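Local coordinates for Oxidored_FMN domain-containing protein (PDB 6L6J) that probably oxidises the amine substrate 6-hydroxypseudooxynicotine, using bound flavin mononucleotide and a four-iron, four-sulfur cluster, at residues A[119-131]-A[174-188]. Numbering follows the deposited sequence.
Sequences HPLSPTTKYPHYF and NLSLLQDFLDTRVNK
Pro-123 sets CB over the centre of the Phe-181 face, 3.8 Å from the ring centroid and only 5° off the normal, a CH-pi contact. CG rests on Asp-180 O, and the same CB also meets Asn-187 OD1. Beside it Leu-177, with CG anti to the backbone N (chi1 -172°), brings CD1 to within 4.0 Å of Leu-121 CB. Such packing illustrates how a TIM barrel, here of the NADH:flavin oxidoreductase family, carries excursions on its rim: the loop after strand 99-105 folds over the short helix that follows strand 166-171. Ser-176 caps that helix, accepting from Leu-178 N. Farther out, Lys-188 N donates to Thr-124 OG1 at 3.2 Å. On the other flank His-129 NE2 donates to Asp-180 OD1 (2.9 Å) on the syn side but well tilted from the carboxylate plane, ring and carboxylate standing 85° apart. Lys-126 NZ donates to ND1 in the ring plane, so both imidazole nitrogens are engaged, while Ala-109 N holds the second carboxylate oxygen. A leucine in place of His-129 would probably leave Asp-180 OD1 without this donor and cost Lys-126 NZ one of its two acceptors, the other being Tyr-127 O. Tyr-130 leans on Leu-175 CD2 and directs its hydroxyl to Asp-262.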
ATOM      1  N   HIS A 119      11.439  -9.027 -26.638  1.00 31.52           N
ATOM      2  CA  HIS A 119      10.032  -9.005 -27.112  1.00 32.35           C
ATOM      3  C   HIS A 119       9.142  -9.683 -26.065  1.00 29.58           C
ATOM      4  O   HIS A 119       9.355 -10.831 -25.714  1.00 31.38           O
ATOM      5  CB  HIS A 119       9.930  -9.651 -28.497  1.00 30.63           C
ATOM      6  CG  HIS A 119      10.747  -8.976 -29.538  1.00 31.19           C
ATOM      7  ND1 HIS A 119      10.239  -7.947 -30.338  1.00 32.25           N
ATOM      8  CD2 HIS A 119      12.012  -9.211 -29.969  1.00 31.13           C
ATOM      9  CE1 HIS A 119      11.181  -7.562 -31.199  1.00 32.15           C
ATOM     10  NE2 HIS A 119      12.288  -8.330 -30.993  1.00 29.09           N
ATOM     11  N   PRO A 120       8.150  -8.984 -25.487  1.00 29.87           N
ATOM     12  CA  PRO A 120       7.169  -9.633 -24.614  1.00 30.60           C
ATOM     13  C   PRO A 120       6.235 -10.559 -25.413  1.00 30.55           C
ATOM     14  O   PRO A 120       6.148 -10.450 -26.633  1.00 30.90           O
ATOM     15  CB  PRO A 120       6.366  -8.474 -23.989  1.00 29.58           C
ATOM     16  CG  PRO A 120       7.145  -7.224 -24.349  1.00 32.14           C
ATOM     17  CD  PRO A 120       7.915  -7.540 -25.615  1.00 30.04           C
ATOM     18  N   LEU A 121       5.524 -11.432 -24.707  1.00 29.66           N
ATOM     19  CA  LEU A 121       4.753 -12.538 -25.326  1.00 28.68           C
ATOM     20  C   LEU A 121       3.250 -12.346 -25.053  1.00 27.90           C
ATOM     21  O   LEU A 121       2.892 -11.716 -24.052  1.00 27.04           O
ATOM     22  CB  LEU A 121       5.276 -13.872 -24.781  1.00 26.72           C
ATOM     23  CG  LEU A 121       6.791 -14.028 -24.747  1.00 27.78           C
ATOM     24  CD1 LEU A 121       7.162 -15.303 -24.014  1.00 28.24           C
ATOM     25  CD2 LEU A 121       7.399 -14.024 -26.148  1.00 27.78           C
ATOM     26  N   SER A 122       2.418 -12.872 -25.949  1.00 26.52           N
ATOM     27  CA  SER A 122       0.943 -12.845 -25.866  1.00 29.62           C
ATOM     28  C   SER A 122       0.394 -13.988 -26.712  1.00 31.62           C
ATOM     29  O   SER A 122       1.047 -14.358 -27.700  1.00 34.48           O
ATOM     30  CB  SER A 122       0.407 -11.515 -26.329  1.00 30.84           C
ATOM     31  OG  SER A 122      -1.021 -11.487 -26.335  1.00 28.09           O
ATOM     32  N   PRO A 123      -0.798 -14.549 -26.368  1.00 29.02           N
ATOM     33  CA  PRO A 123      -1.526 -15.444 -27.263  1.00 28.90           C
ATOM     34  C   PRO A 123      -1.711 -14.764 -28.626  1.00 32.37           C
ATOM     35  O   PRO A 123      -1.602 -15.453 -29.633  1.00 33.52           O
ATOM     36  CB  PRO A 123      -2.893 -15.658 -26.583  1.00 29.14           C
ATOM     37  CG  PRO A 123      -2.987 -14.570 -25.522  1.00 28.52           C
ATOM     38  CD  PRO A 123      -1.547 -14.308 -25.124  1.00 29.88           C
ATOM     39  N   THR A 124      -1.943 -13.438 -28.604  1.00 33.42           N
ATOM     40  CA  THR A 124      -2.285 -12.586 -29.773  1.00 34.72           C
ATOM     41  C   THR A 124      -1.701 -11.185 -29.563  1.00 34.80           C
ATOM     42  O   THR A 124      -1.856 -10.652 -28.437  1.00 31.73           O
ATOM     43  CB  THR A 124      -3.805 -12.563 -29.978  1.00 38.59           C
ATOM     44  OG1 THR A 124      -4.189 -13.938 -30.133  1.00 43.50           O
ATOM     45  CG2 THR A 124      -4.250 -11.723 -31.163  1.00 35.68           C
ATOM     46  N   THR A 125      -1.070 -10.619 -30.607  1.00 34.19           N
ATOM     47  CA  THR A 125      -0.302  -9.346 -30.531  1.00 33.52           C
ATOM     48  C   THR A 125      -1.190  -8.224 -30.000  1.00 33.42           C
ATOM     49  O   THR A 125      -2.337  -8.066 -30.447  1.00 31.32           O
ATOM     50  CB  THR A 125       0.294  -8.890 -31.865  1.00 35.19           C
ATOM     51  OG1 THR A 125       1.190  -9.897 -32.302  1.00 39.12           O
ATOM     52  CG2 THR A 125       1.113  -7.622 -31.769  1.00 38.12           C
ATOM     53  N   LYS A 126      -0.619  -7.454 -29.091  1.00 33.55           N
ATOM     54  CA  LYS A 126      -1.182  -6.185 -28.590  1.00 33.49           C
ATOM     55  C   LYS A 126      -0.044  -5.453 -27.877  1.00 35.30           C
ATOM     56  O   LYS A 126       0.947  -6.125 -27.524  1.00 34.40           O
ATOM     57  CB  LYS A 126      -2.354  -6.476 -27.655  1.00 35.24           C
ATOM     58  CG  LYS A 126      -2.008  -7.210 -26.360  1.00 34.35           C
ATOM     59  CD  LYS A 126      -3.147  -7.278 -25.364  1.00 35.96           C
ATOM     60  CE  LYS A 126      -3.870  -5.960 -25.123  1.00 41.03           C
ATOM     61  NZ  LYS A 126      -3.028  -4.943 -24.450  1.00 43.08           N
ATOM     62  N   TYR A 127      -0.173  -4.141 -27.666  1.00 35.55           N
ATOM     63  CA  TYR A 127       0.742  -3.378 -26.776  1.00 31.80           C
ATOM     64  C   TYR A 127       0.519  -3.899 -25.362  1.00 28.09           C
ATOM     65  O   TYR A 127      -0.551  -4.386 -25.039  1.00 25.64           O
ATOM     66  CB  TYR A 127       0.525  -1.872 -26.931  1.00 30.56           C
ATOM     67  CG  TYR A 127       0.847  -1.335 -28.304  1.00 28.36           C
ATOM     68  CD1 TYR A 127       2.159  -1.156 -28.710  1.00 29.42           C
ATOM     69  CD2 TYR A 127      -0.154  -0.966 -29.182  1.00 28.61           C
ATOM     70  CE1 TYR A 127       2.481  -0.642 -29.956  1.00 27.04           C
ATOM     71  CE2 TYR A 127       0.149  -0.453 -30.433  1.00 29.33           C
ATOM     72  CZ  TYR A 127       1.468  -0.289 -30.818  1.00 27.52           C
ATOM     73  OH  TYR A 127       1.761   0.209 -32.044  1.00 29.33           O
ATOM     74  N   PRO A 128       1.540  -3.883 -24.489  1.00 29.34           N
ATOM     75  CA  PRO A 128       1.353  -4.257 -23.083  1.00 29.25           C
ATOM     76  C   PRO A 128       0.189  -3.538 -22.362  1.00 27.88           C
ATOM     77  O   PRO A 128      -0.050  -2.397 -22.599  1.00 26.34           O
ATOM     78  CB  PRO A 128       2.684  -3.822 -22.450  1.00 28.43           C
ATOM     79  CG  PRO A 128       3.680  -3.896 -23.571  1.00 28.50           C
ATOM     80  CD  PRO A 128       2.919  -3.501 -24.812  1.00 29.26           C
ATOM     81  N   HIS A 129      -0.474  -4.210 -21.429  1.00 31.41           N
ATOM     82  CA  HIS A 129      -1.667  -3.675 -20.725  1.00 32.92           C
ATOM     83  C   HIS A 129      -1.314  -2.366 -20.003  1.00 32.50           C
ATOM     84  O   HIS A 129      -2.073  -1.383 -20.177  1.00 42.11           O
ATOM     85  CB  HIS A 129      -2.296  -4.702 -19.777  1.00 36.47           C
ATOM     86  CG  HIS A 129      -2.356  -6.113 -20.283  1.00 41.28           C
ATOM     87  ND1 HIS A 129      -2.790  -6.450 -21.571  1.00 42.71           N
ATOM     88  CD2 HIS A 129      -2.082  -7.285 -19.654  1.00 41.35           C
ATOM     89  CE1 HIS A 129      -2.755  -7.764 -21.704  1.00 45.43           C
ATOM     90  NE2 HIS A 129      -2.312  -8.303 -20.543  1.00 41.69           N
ATOM     91  N   TYR A 130      -0.223  -2.296 -19.244  1.00 29.09           N
ATOM     92  CA  TYR A 130       0.019  -1.148 -18.318  1.00 31.94           C
ATOM     93  C   TYR A 130       1.227  -0.284 -18.740  1.00 30.88           C
ATOM     94  O   TYR A 130       1.782   0.436 -17.884  1.00 29.49           O
ATOM     95  CB  TYR A 130       0.180  -1.653 -16.876  1.00 32.59           C
ATOM     96  CG  TYR A 130      -0.934  -2.561 -16.440  1.00 32.16           C
ATOM     97  CD1 TYR A 130      -2.179  -2.061 -16.094  1.00 33.53           C
ATOM     98  CD2 TYR A 130      -0.761  -3.934 -16.454  1.00 34.38           C
ATOM     99  CE1 TYR A 130      -3.224  -2.899 -15.729  1.00 35.41           C
ATOM    100  CE2 TYR A 130      -1.790  -4.790 -16.092  1.00 36.32           C
ATOM    101  CZ  TYR A 130      -3.025  -4.268 -15.726  1.00 37.52           C
ATOM    102  OH  TYR A 130      -4.039  -5.104 -15.372  1.00 36.21           O
ATOM    103  N   PHE A 131       1.617  -0.321 -20.016  1.00 28.61           N
ATOM    104  CA  PHE A 131       2.855   0.326 -20.522  1.00 26.95           C
ATOM    105  C   PHE A 131       2.582   1.011 -21.865  1.00 22.43           C
ATOM    106  O   PHE A 131       1.936   0.414 -22.714  1.00 20.75           O
ATOM    107  CB  PHE A 131       3.992  -0.703 -20.598  1.00 26.21           C
ATOM    108  CG  PHE A 131       4.583  -1.076 -19.260  1.00 27.87           C
ATOM    109  CD1 PHE A 131       4.044  -2.105 -18.502  1.00 29.16           C
ATOM    110  CD2 PHE A 131       5.679  -0.404 -18.749  1.00 28.61           C
ATOM    111  CE1 PHE A 131       4.584  -2.449 -17.275  1.00 27.07           C
ATOM    112  CE2 PHE A 131       6.221  -0.741 -17.521  1.00 27.67           C
ATOM    113  CZ  PHE A 131       5.669  -1.763 -16.787  1.00 28.95           C
ATOM    114  N   ASN A 174      -4.053  -9.798 -13.946  1.00 35.02           N
ATOM    115  CA  ASN A 174      -3.765  -9.495 -15.370  1.00 33.75           C
ATOM    116  C   ASN A 174      -2.254  -9.203 -15.560  1.00 33.51           C
ATOM    117  O   ASN A 174      -1.905  -8.403 -16.458  1.00 31.98           O
ATOM    118  CB  ASN A 174      -4.615  -8.321 -15.841  1.00 33.50           C
ATOM    119  CG  ASN A 174      -4.551  -8.145 -17.340  1.00 37.12           C
ATOM    120  OD1 ASN A 174      -4.301  -9.128 -18.054  1.00 44.70           O
ATOM    121  ND2 ASN A 174      -4.740  -6.918 -17.818  1.00 33.02           N
ATOM    122  N   LEU A 175      -1.384  -9.846 -14.769  1.00 31.47           N
ATOM    123  CA  LEU A 175       0.097  -9.786 -14.908  1.00 30.66           C
ATOM    124  C   LEU A 175       0.662 -11.178 -15.225  1.00 29.31           C
ATOM    125  O   LEU A 175       1.772 -11.465 -14.772  1.00 29.80           O
ATOM    126  CB  LEU A 175       0.706  -9.232 -13.616  1.00 30.10           C
ATOM    127  CG  LEU A 175       0.144  -7.893 -13.135  1.00 30.42           C
ATOM    128  CD1 LEU A 175       0.739  -7.516 -11.788  1.00 27.36           C
ATOM    129  CD2 LEU A 175       0.393  -6.781 -14.158  1.00 30.16           C
ATOM    130  N   SER A 176      -0.046 -11.992 -16.013  1.00 29.36           N
ATOM    131  CA  SER A 176       0.356 -13.387 -16.334  1.00 28.39           C
ATOM    132  C   SER A 176      -0.026 -13.752 -17.768  1.00 26.48           C
ATOM    133  O   SER A 176      -1.187 -13.519 -18.163  1.00 27.62           O
ATOM    134  CB  SER A 176      -0.262 -14.369 -15.367  1.00 28.06           C
ATOM    135  OG  SER A 176      -0.243 -15.681 -15.923  1.00 28.54           O
ATOM    136  N   LEU A 177       0.910 -14.363 -18.485  1.00 25.24           N
ATOM    137  CA  LEU A 177       0.693 -14.966 -19.830  1.00 26.04           C
ATOM    138  C   LEU A 177      -0.428 -16.014 -19.755  1.00 28.57           C
ATOM    139  O   LEU A 177      -1.138 -16.189 -20.756  1.00 31.38           O
ATOM    140  CB  LEU A 177       1.997 -15.611 -20.313  1.00 24.74           C
ATOM    141  CG  LEU A 177       1.987 -16.115 -21.758  1.00 23.98           C
ATOM    142  CD1 LEU A 177       2.032 -14.950 -22.718  1.00 23.88           C
ATOM    143  CD2 LEU A 177       3.152 -17.061 -22.023  1.00 24.26           C
ATOM    144  N   LEU A 178      -0.599 -16.677 -18.607  1.00 29.16           N
ATOM    145  CA  LEU A 178      -1.605 -17.755 -18.429  1.00 28.18           C
ATOM    146  C   LEU A 178      -2.995 -17.119 -18.418  1.00 26.89           C
ATOM    147  O   LEU A 178      -3.878 -17.656 -19.089  1.00 27.76           O
ATOM    148  CB  LEU A 178      -1.314 -18.539 -17.143  1.00 29.22           C
ATOM    149  CG  LEU A 178       0.091 -19.140 -17.009  1.00 30.58           C
ATOM    150  CD1 LEU A 178       0.224 -19.880 -15.690  1.00 31.68           C
ATOM    151  CD2 LEU A 178       0.432 -20.089 -18.155  1.00 30.62           C
ATOM    152  N   GLN A 179      -3.172 -16.007 -17.698  1.00 28.39           N
ATOM    153  CA  GLN A 179      -4.460 -15.251 -17.637  1.00 28.10           C
ATOM    154  C   GLN A 179      -4.757 -14.699 -19.037  1.00 27.76           C
ATOM    155  O   GLN A 179      -5.904 -14.807 -19.467  1.00 24.97           O
ATOM    156  CB  GLN A 179      -4.425 -14.134 -16.589  1.00 27.95           C
ATOM    157  CG  GLN A 179      -5.801 -13.553 -16.315  1.00 29.26           C
ATOM    158  CD  GLN A 179      -5.876 -12.531 -15.202  1.00 31.20           C
ATOM    159  OE1 GLN A 179      -5.043 -12.483 -14.287  1.00 27.72           O
ATOM    160  NE2 GLN A 179      -6.917 -11.702 -15.271  1.00 32.89           N
ATOM    161  N   ASP A 180      -3.743 -14.161 -19.724  1.00 29.60           N
ATOM    162  CA  ASP A 180      -3.858 -13.686 -21.130  1.00 32.11           C
ATOM    163  C   ASP A 180      -4.378 -14.832 -22.007  1.00 32.05           C
ATOM    164  O   ASP A 180      -5.287 -14.602 -22.812  1.00 35.56           O
ATOM    165  CB  ASP A 180      -2.539 -13.119 -21.654  1.00 35.71           C
ATOM    166  CG  ASP A 180      -2.086 -11.824 -20.979  1.00 41.79           C
ATOM    167  OD1 ASP A 180      -2.950 -11.158 -20.316  1.00 46.97           O
ATOM    168  OD2 ASP A 180      -0.862 -11.490 -21.094  1.00 37.10           O
ATOM    169  N   PHE A 181      -3.888 -16.050 -21.828  1.00 31.24           N
ATOM    170  CA  PHE A 181      -4.371 -17.208 -22.622  1.00 32.32           C
ATOM    171  C   PHE A 181      -5.825 -17.516 -22.250  1.00 35.03           C
ATOM    172  O   PHE A 181      -6.654 -17.699 -23.163  1.00 43.28           O
ATOM    173  CB  PHE A 181      -3.410 -18.387 -22.498  1.00 31.64           C
ATOM    174  CG  PHE A 181      -2.344 -18.424 -23.562  1.00 28.61           C
ATOM    175  CD1 PHE A 181      -1.248 -17.595 -23.493  1.00 27.42           C
ATOM    176  CD2 PHE A 181      -2.448 -19.298 -24.637  1.00 30.99           C
ATOM    177  CE1 PHE A 181      -0.251 -17.654 -24.459  1.00 29.18           C
ATOM    178  CE2 PHE A 181      -1.461 -19.344 -25.612  1.00 30.71           C
ATOM    179  CZ  PHE A 181      -0.365 -18.521 -25.520  1.00 29.13           C
ATOM    180  N   LEU A 182      -6.154 -17.518 -20.959  1.00 35.27           N
ATOM    181  CA  LEU A 182      -7.544 -17.718 -20.446  1.00 36.11           C
ATOM    182  C   LEU A 182      -8.559 -16.726 -21.034  1.00 35.53           C
ATOM    183  O   LEU A 182      -9.722 -17.121 -21.223  1.00 34.16           O
ATOM    184  CB  LEU A 182      -7.537 -17.504 -18.934  1.00 37.65           C
ATOM    185  CG  LEU A 182      -7.587 -18.752 -18.081  1.00 38.21           C
ATOM    186  CD1 LEU A 182      -7.799 -18.335 -16.633  1.00 39.11           C
ATOM    187  CD2 LEU A 182      -8.680 -19.696 -18.576  1.00 39.01           C
ATOM    188  N   ASP A 183      -8.164 -15.460 -21.171  1.00 38.44           N
ATOM    189  CA  ASP A 183      -9.060 -14.286 -21.394  1.00 38.55           C
ATOM    190  C   ASP A 183      -9.426 -14.204 -22.880  1.00 38.32           C
ATOM    191  O   ASP A 183      -8.499 -13.959 -23.699  1.00 37.50           O
ATOM    192  CB  ASP A 183      -8.373 -12.998 -20.919  1.00 42.18           C
ATOM    193  CG  ASP A 183      -9.295 -11.799 -20.767  1.00 46.94           C
ATOM    194  OD1 ASP A 183     -10.385 -11.827 -21.390  1.00 54.13           O
ATOM    195  OD2 ASP A 183      -8.926 -10.850 -20.019  1.00 44.81           O
ATOM    196  N   THR A 184     -10.710 -14.385 -23.219  1.00 37.81           N
ATOM    197  CA  THR A 184     -11.229 -14.256 -24.614  1.00 38.72           C
ATOM    198  C   THR A 184     -11.039 -12.838 -25.140  1.00 36.29           C
ATOM    199  O   THR A 184     -11.002 -12.696 -26.365  1.00 37.60           O
ATOM    200  CB  THR A 184     -12.708 -14.616 -24.763  1.00 38.42           C
ATOM    201  OG1 THR A 184     -13.433 -13.936 -23.741  1.00 38.97           O
ATOM    202  CG2 THR A 184     -12.937 -16.107 -24.671  1.00 43.37           C
ATOM    203  N   ARG A 185     -10.919 -11.843 -24.261  1.00 36.60           N
ATOM    204  CA  ARG A 185     -10.622 -10.447 -24.671  1.00 40.71           C
ATOM    205  C   ARG A 185      -9.184 -10.316 -25.194  1.00 39.22           C
ATOM    206  O   ARG A 185      -8.935  -9.371 -25.941  1.00 44.91           O
ATOM    207  CB  ARG A 185     -10.868  -9.465 -23.530  1.00 46.56           C
ATOM    208  CG  ARG A 185     -12.174  -8.695 -23.677  1.00 54.51           C
ATOM    209  CD  ARG A 185     -12.442  -7.957 -22.392  1.00 65.24           C
ATOM    210  NE  ARG A 185     -13.681  -7.203 -22.260  1.00 70.63           N
ATOM    211  CZ  ARG A 185     -14.010  -6.137 -22.980  1.00 75.20           C
ATOM    212  NH1 ARG A 185     -15.153  -5.513 -22.739  1.00 80.80           N
ATOM    213  NH2 ARG A 185     -13.219  -5.712 -23.951  1.00 72.46           N
ATOM    214  N   VAL A 186      -8.287 -11.231 -24.838  1.00 35.23           N
ATOM    215  CA  VAL A 186      -6.849 -11.209 -25.239  1.00 35.81           C
ATOM    216  C   VAL A 186      -6.547 -12.375 -26.187  1.00 34.53           C
ATOM    217  O   VAL A 186      -5.840 -12.149 -27.190  1.00 37.52           O
ATOM    218  CB  VAL A 186      -5.894 -11.264 -24.024  1.00 35.16           C
ATOM    219  CG1 VAL A 186      -4.483 -10.900 -24.434  1.00 35.03           C
ATOM    220  CG2 VAL A 186      -6.341 -10.391 -22.859  1.00 35.92           C
ATOM    221  N   ASN A 187      -6.970 -13.592 -25.838  1.00 33.32           N
ATOM    222  CA  ASN A 187      -6.724 -14.786 -26.683  1.00 34.09           C
ATOM    223  C   ASN A 187      -7.691 -14.717 -27.869  1.00 36.99           C
ATOM    224  O   ASN A 187      -8.920 -14.665 -27.613  1.00 40.24           O
ATOM    225  CB  ASN A 187      -6.837 -16.084 -25.884  1.00 33.70           C
ATOM    226  CG  ASN A 187      -6.276 -17.276 -26.629  1.00 32.47           C
ATOM    227  OD1 ASN A 187      -6.058 -17.202 -27.832  1.00 34.92           O
ATOM    228  ND2 ASN A 187      -6.039 -18.378 -25.934  1.00 33.60           N
ATOM    229  N   LYS A 188      -7.155 -14.634 -29.095  1.00 37.30           N
ATOM    230  CA  LYS A 188      -7.937 -14.625 -30.366  1.00 40.52           C
ATOM    231  C   LYS A 188      -7.455 -15.770 -31.261  1.00 38.26           C
ATOM    232  O   LYS A 188      -7.767 -15.754 -32.463  1.00 36.14           O
ATOM    233  CB  LYS A 188      -7.789 -13.297 -31.120  1.00 41.85           C
ATOM    234  CG  LYS A 188      -8.224 -12.049 -30.354  1.00 41.45           C
ATOM    235  CD  LYS A 188      -9.699 -11.948 -30.117  1.00 41.79           C
ATOM    236  CE  LYS A 188     -10.031 -11.079 -28.921  1.00 44.22           C
ATOM    237  NZ  LYS A 188     -11.494 -10.895 -28.741  1.00 42.81           N
TER
HETATM  238  O   HOH W   1      -0.779 -10.267 -18.692  1.00 49.58           O